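Local coordinates for acyl-CoA thioesterase II TesB2 (Mycobacterium marinum, PDB 3U0A), which probably hydrolyses fatty acyl-CoA thioesters to free fatty acids and coenzyme A, as a member of the C/M/P thioester hydrolase family, at residues His215-Arg229 and Glu263-Pro277. Numbering follows the deposited sequence.
Sequences HLQVASLDHAMWFMR and ELVAAVMQEGLTRYP
Two neighbouring antiparallel strands of a hotdog-type sheet, 217-227 and 264-275, are joined here, and an irregularity at L221 divides their pairing in two. In the first half Q217 and R275 form a hydrogen-bonded pair whose side chains also meet: OE1 of Q217 accepts NE of R275 at 2.6 Å, close to the guanidinium plane, while the amide plane stands nearly perpendicular (88°). CD2 of L273 lies over one face of that guanidinium, offset toward its rim.

Beyond S220 the register slips by one residue. L221 N still reaches E271 O (3.1 Å), but E271 N turns to OD1 of D222 (2.9 Å), approaching it from above the carboxylate plane. With chi1 at 78°, D222 holds its CG between its own backbone N and carbonyl carbon, which brings OD1 back to the neighbouring strand; a short acidic side chain can thus replace a missing backbone acceptor. A water donates to both D222 OD2 and E271 OE1, which would be expected to ease repulsion between the two carboxylates; R250 pairs with E271, and W226 of the second subunit donates to D222.

Regular pairing resumes from A224 with M269. On the face towards helix 186-200, CG of M225 lies alongside V268 CG2 (3.8 Å); on the other, the A267 methyl packs against W226, CB to CE3 4.2 Å, a small residue suiting the place beside an indole that packs on M269 of the second subunit. At the far end the extended R229 delivers NH1 to L264 O (2.7 Å), and the M228 methyl packs against L264. On its other side, strand 264-275 carries a classic beta bulge, V265 and A266 together opposing I257 of strand 250-259, an irregularity within the sheet of the hotdog fold.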
# COMPACT_ATOMS: atom_id res chain seq x y z
N HIS A 215 -17.70 -21.47 -2.16
CA HIS A 215 -16.82 -22.15 -3.08
C HIS A 215 -15.41 -21.57 -3.06
O HIS A 215 -14.47 -22.25 -3.48
CB HIS A 215 -17.38 -22.12 -4.51
CG HIS A 215 -18.88 -22.27 -4.58
ND1 HIS A 215 -19.66 -21.38 -5.25
CD2 HIS A 215 -19.74 -23.22 -4.04
CE1 HIS A 215 -20.96 -21.75 -5.13
NE2 HIS A 215 -21.00 -22.87 -4.39
N LEU A 216 -15.25 -20.33 -2.56
CA LEU A 216 -13.96 -19.61 -2.69
C LEU A 216 -12.82 -20.09 -1.81
O LEU A 216 -13.02 -20.51 -0.69
CB LEU A 216 -14.15 -18.12 -2.42
CG LEU A 216 -14.68 -17.24 -3.53
CD1 LEU A 216 -14.80 -15.82 -3.00
CD2 LEU A 216 -13.76 -17.32 -4.74
N GLN A 217 -11.61 -20.00 -2.34
CA GLN A 217 -10.39 -20.05 -1.54
C GLN A 217 -9.98 -18.61 -1.20
O GLN A 217 -9.70 -17.81 -2.07
CB GLN A 217 -9.26 -20.75 -2.28
CG GLN A 217 -9.34 -22.26 -2.30
CD GLN A 217 -8.70 -22.88 -3.55
OE1 GLN A 217 -8.11 -22.19 -4.39
NE2 GLN A 217 -8.83 -24.20 -3.67
N VAL A 218 -9.95 -18.33 0.09
CA VAL A 218 -9.74 -17.01 0.62
C VAL A 218 -8.50 -16.98 1.53
O VAL A 218 -8.29 -17.86 2.38
CB VAL A 218 -10.99 -16.58 1.40
CG1 VAL A 218 -10.63 -15.51 2.41
CG2 VAL A 218 -12.06 -16.09 0.44
N ALA A 219 -7.68 -15.95 1.34
CA ALA A 219 -6.46 -15.72 2.12
C ALA A 219 -6.11 -14.25 2.06
O ALA A 219 -6.57 -13.54 1.18
CB ALA A 219 -5.30 -16.56 1.57
N SER A 220 -5.34 -13.79 3.04
CA SER A 220 -4.74 -12.47 3.00
C SER A 220 -3.39 -12.62 2.29
O SER A 220 -2.59 -13.45 2.67
CB SER A 220 -4.56 -11.90 4.44
OG SER A 220 -5.77 -11.63 5.07
N LEU A 221 -3.16 -11.83 1.27
CA LEU A 221 -1.86 -11.81 0.58
C LEU A 221 -0.90 -10.73 1.13
O LEU A 221 0.30 -10.94 1.29
CB LEU A 221 -2.11 -11.59 -0.91
CG LEU A 221 -3.00 -12.62 -1.60
CD1 LEU A 221 -3.27 -12.23 -3.05
CD2 LEU A 221 -2.35 -14.00 -1.54
N ASP A 222 -1.46 -9.57 1.43
CA ASP A 222 -0.67 -8.48 1.93
C ASP A 222 -1.46 -7.51 2.79
O ASP A 222 -2.59 -7.78 3.14
CB ASP A 222 0.04 -7.77 0.76
CG ASP A 222 -0.85 -6.82 -0.04
OD1 ASP A 222 -1.93 -6.39 0.42
OD2 ASP A 222 -0.41 -6.47 -1.14
N HIS A 223 -0.78 -6.46 3.23
CA HIS A 223 -1.42 -5.25 3.68
C HIS A 223 -0.41 -4.12 3.65
O HIS A 223 0.81 -4.34 3.72
CB HIS A 223 -2.15 -5.40 5.05
CG HIS A 223 -1.23 -5.61 6.25
ND1 HIS A 223 -1.70 -6.01 7.42
CD2 HIS A 223 0.14 -5.44 6.43
CE1 HIS A 223 -0.68 -6.09 8.31
NE2 HIS A 223 0.44 -5.75 7.69
N ALA A 224 -0.94 -2.91 3.51
CA ALA A 224 -0.19 -1.67 3.50
C ALA A 224 -1.01 -0.70 4.30
O ALA A 224 -2.21 -0.61 4.07
CB ALA A 224 -0.01 -1.14 2.06
N MET A 225 -0.38 0.00 5.24
CA MET A 225 -1.09 0.93 6.15
C MET A 225 -0.34 2.23 6.37
O MET A 225 0.89 2.28 6.28
CB MET A 225 -1.35 0.28 7.50
CG MET A 225 -2.16 -1.00 7.42
SD MET A 225 -2.41 -1.77 9.02
CE MET A 225 -3.20 -3.31 8.48
N TRP A 226 -1.10 3.30 6.65
CA TRP A 226 -0.53 4.61 6.89
C TRP A 226 -1.21 5.20 8.05
O TRP A 226 -2.41 5.35 8.04
CB TRP A 226 -0.67 5.49 5.64
CG TRP A 226 0.09 4.96 4.43
CD1 TRP A 226 1.38 5.27 4.03
CD2 TRP A 226 -0.38 4.03 3.43
NE1 TRP A 226 1.72 4.61 2.89
CE2 TRP A 226 0.72 3.83 2.49
CE3 TRP A 226 -1.56 3.35 3.21
CZ2 TRP A 226 0.61 3.00 1.40
CZ3 TRP A 226 -1.66 2.50 2.10
CH2 TRP A 226 -0.59 2.34 1.22
N PHE A 227 -0.45 5.54 9.08
CA PHE A 227 -1.00 5.98 10.36
C PHE A 227 -0.79 7.46 10.46
O PHE A 227 0.31 7.90 10.74
CB PHE A 227 -0.33 5.24 11.51
CG PHE A 227 -0.36 3.76 11.33
CD1 PHE A 227 -1.56 3.07 11.41
CD2 PHE A 227 0.78 3.06 11.04
CE1 PHE A 227 -1.60 1.70 11.23
CE2 PHE A 227 0.74 1.69 10.85
CZ PHE A 227 -0.45 1.01 10.95
N MET A 228 -1.85 8.22 10.21
CA MET A 228 -1.72 9.67 10.01
C MET A 228 -1.91 10.54 11.28
O MET A 228 -1.18 11.48 11.49
CB MET A 228 -2.70 10.13 8.93
CG MET A 228 -2.33 9.80 7.50
SD MET A 228 -3.40 8.60 6.64
CE MET A 228 -5.05 9.06 7.12
N ARG A 229 -2.91 10.26 12.11
CA ARG A 229 -3.22 11.11 13.28
C ARG A 229 -3.54 10.24 14.46
O ARG A 229 -3.93 9.09 14.29
CB ARG A 229 -4.42 12.03 13.00
CG ARG A 229 -4.14 13.12 11.99
CD ARG A 229 -5.43 13.69 11.44
NE ARG A 229 -5.20 14.62 10.33
CZ ARG A 229 -5.22 14.31 9.03
NH1 ARG A 229 -5.50 13.08 8.59
NH2 ARG A 229 -4.95 15.26 8.14
N GLU A 263 -12.14 12.97 12.25
CA GLU A 263 -10.73 13.01 11.94
C GLU A 263 -10.32 11.74 11.20
O GLU A 263 -10.55 10.64 11.68
CB GLU A 263 -9.89 13.10 13.20
CG GLU A 263 -10.08 14.35 14.04
CD GLU A 263 -9.44 15.62 13.44
OE1 GLU A 263 -8.22 15.61 13.13
OE2 GLU A 263 -10.17 16.65 13.32
N LEU A 264 -9.67 11.91 10.05
CA LEU A 264 -9.10 10.80 9.29
C LEU A 264 -7.77 10.43 9.94
O LEU A 264 -6.87 11.26 10.02
CB LEU A 264 -8.90 11.22 7.81
CG LEU A 264 -8.10 10.30 6.91
CD1 LEU A 264 -8.73 8.92 6.82
CD2 LEU A 264 -8.03 10.93 5.55
N VAL A 265 -7.67 9.19 10.41
CA VAL A 265 -6.57 8.77 11.26
C VAL A 265 -5.72 7.67 10.68
O VAL A 265 -4.57 7.56 11.08
CB VAL A 265 -7.09 8.34 12.66
CG1 VAL A 265 -7.86 9.49 13.29
CG2 VAL A 265 -7.97 7.11 12.57
N ALA A 266 -6.28 6.86 9.76
CA ALA A 266 -5.53 5.81 9.02
C ALA A 266 -6.14 5.42 7.66
O ALA A 266 -7.35 5.54 7.44
CB ALA A 266 -5.30 4.57 9.89
N ALA A 267 -5.27 5.01 6.73
CA ALA A 267 -5.63 4.50 5.41
C ALA A 267 -5.05 3.12 5.28
O ALA A 267 -3.99 2.84 5.84
CB ALA A 267 -5.09 5.39 4.31
N VAL A 268 -5.76 2.23 4.60
CA VAL A 268 -5.28 0.87 4.42
C VAL A 268 -5.61 0.39 3.02
O VAL A 268 -6.68 0.67 2.51
CB VAL A 268 -5.94 -0.15 5.39
CG1 VAL A 268 -5.43 -1.55 5.13
CG2 VAL A 268 -5.71 0.23 6.86
N MET A 269 -4.67 -0.34 2.41
CA MET A 269 -4.94 -1.15 1.23
C MET A 269 -4.49 -2.57 1.50
O MET A 269 -3.46 -2.77 2.11
CB MET A 269 -4.16 -0.62 0.07
CG MET A 269 -4.76 0.64 -0.50
SD MET A 269 -5.84 0.09 -1.81
CE MET A 269 -4.88 0.51 -3.25
N GLN A 270 -5.28 -3.55 1.04
CA GLN A 270 -5.00 -4.95 1.23
C GLN A 270 -5.55 -5.76 0.09
O GLN A 270 -6.69 -5.58 -0.35
CB GLN A 270 -5.62 -5.42 2.54
CG GLN A 270 -5.51 -6.89 2.87
CD GLN A 270 -5.76 -7.15 4.36
OE1 GLN A 270 -6.67 -6.56 4.94
NE2 GLN A 270 -4.95 -8.00 4.98
N GLU A 271 -4.70 -6.66 -0.41
CA GLU A 271 -5.10 -7.60 -1.43
C GLU A 271 -5.29 -9.00 -0.77
O GLU A 271 -4.56 -9.35 0.16
CB GLU A 271 -4.06 -7.63 -2.55
CG GLU A 271 -4.49 -8.46 -3.74
CD GLU A 271 -3.55 -8.33 -4.93
OE1 GLU A 271 -2.28 -8.44 -4.75
OE2 GLU A 271 -4.09 -8.12 -6.05
N GLY A 272 -6.25 -9.77 -1.24
CA GLY A 272 -6.48 -11.12 -0.76
C GLY A 272 -6.63 -12.13 -1.88
O GLY A 272 -6.88 -11.78 -3.03
N LEU A 273 -6.47 -13.40 -1.53
CA LEU A 273 -6.87 -14.49 -2.40
C LEU A 273 -8.38 -14.56 -2.39
O LEU A 273 -8.98 -14.47 -1.35
CB LEU A 273 -6.25 -15.81 -1.92
CG LEU A 273 -6.39 -17.01 -2.85
CD1 LEU A 273 -5.52 -16.85 -4.09
CD2 LEU A 273 -6.03 -18.26 -2.06
N THR A 274 -9.00 -14.65 -3.57
CA THR A 274 -10.41 -14.91 -3.66
C THR A 274 -10.60 -15.77 -4.90
O THR A 274 -11.08 -15.32 -5.94
CB THR A 274 -11.26 -13.64 -3.70
OG1 THR A 274 -10.79 -12.81 -4.73
CG2 THR A 274 -11.21 -12.88 -2.38
N ARG A 275 -10.20 -17.03 -4.73
CA ARG A 275 -9.96 -17.95 -5.81
C ARG A 275 -10.97 -19.11 -5.94
O ARG A 275 -11.28 -19.81 -4.99
CB ARG A 275 -8.55 -18.54 -5.67
CG ARG A 275 -8.10 -19.45 -6.80
CD ARG A 275 -6.63 -19.78 -6.68
NE ARG A 275 -6.40 -20.56 -5.47
CZ ARG A 275 -5.23 -20.76 -4.87
NH1 ARG A 275 -5.21 -21.50 -3.76
NH2 ARG A 275 -4.11 -20.23 -5.33
N TYR A 276 -11.47 -19.30 -7.16
CA TYR A 276 -12.21 -20.50 -7.55
C TYR A 276 -11.28 -21.74 -7.62
O TYR A 276 -10.22 -21.71 -8.26
CB TYR A 276 -12.89 -20.30 -8.91
CG TYR A 276 -14.00 -19.24 -8.97
CD1 TYR A 276 -14.76 -18.91 -7.83
CD2 TYR A 276 -14.33 -18.60 -10.18
CE1 TYR A 276 -15.77 -17.96 -7.88
CE2 TYR A 276 -15.34 -17.65 -10.24
CZ TYR A 276 -16.05 -17.34 -9.08
OH TYR A 276 -17.08 -16.42 -9.07
N PRO A 277 -11.69 -22.83 -6.96
CA PRO A 277 -11.00 -24.09 -7.19
C PRO A 277 -10.96 -24.35 -8.68
O PRO A 277 -11.82 -23.86 -9.42
CB PRO A 277 -11.89 -25.12 -6.46
CG PRO A 277 -12.66 -24.33 -5.46
CD PRO A 277 -12.88 -22.98 -6.10
O HOH W 1 -5.82 -10.13 7.06
O HOH W 2 -0.35 -8.39 -3.08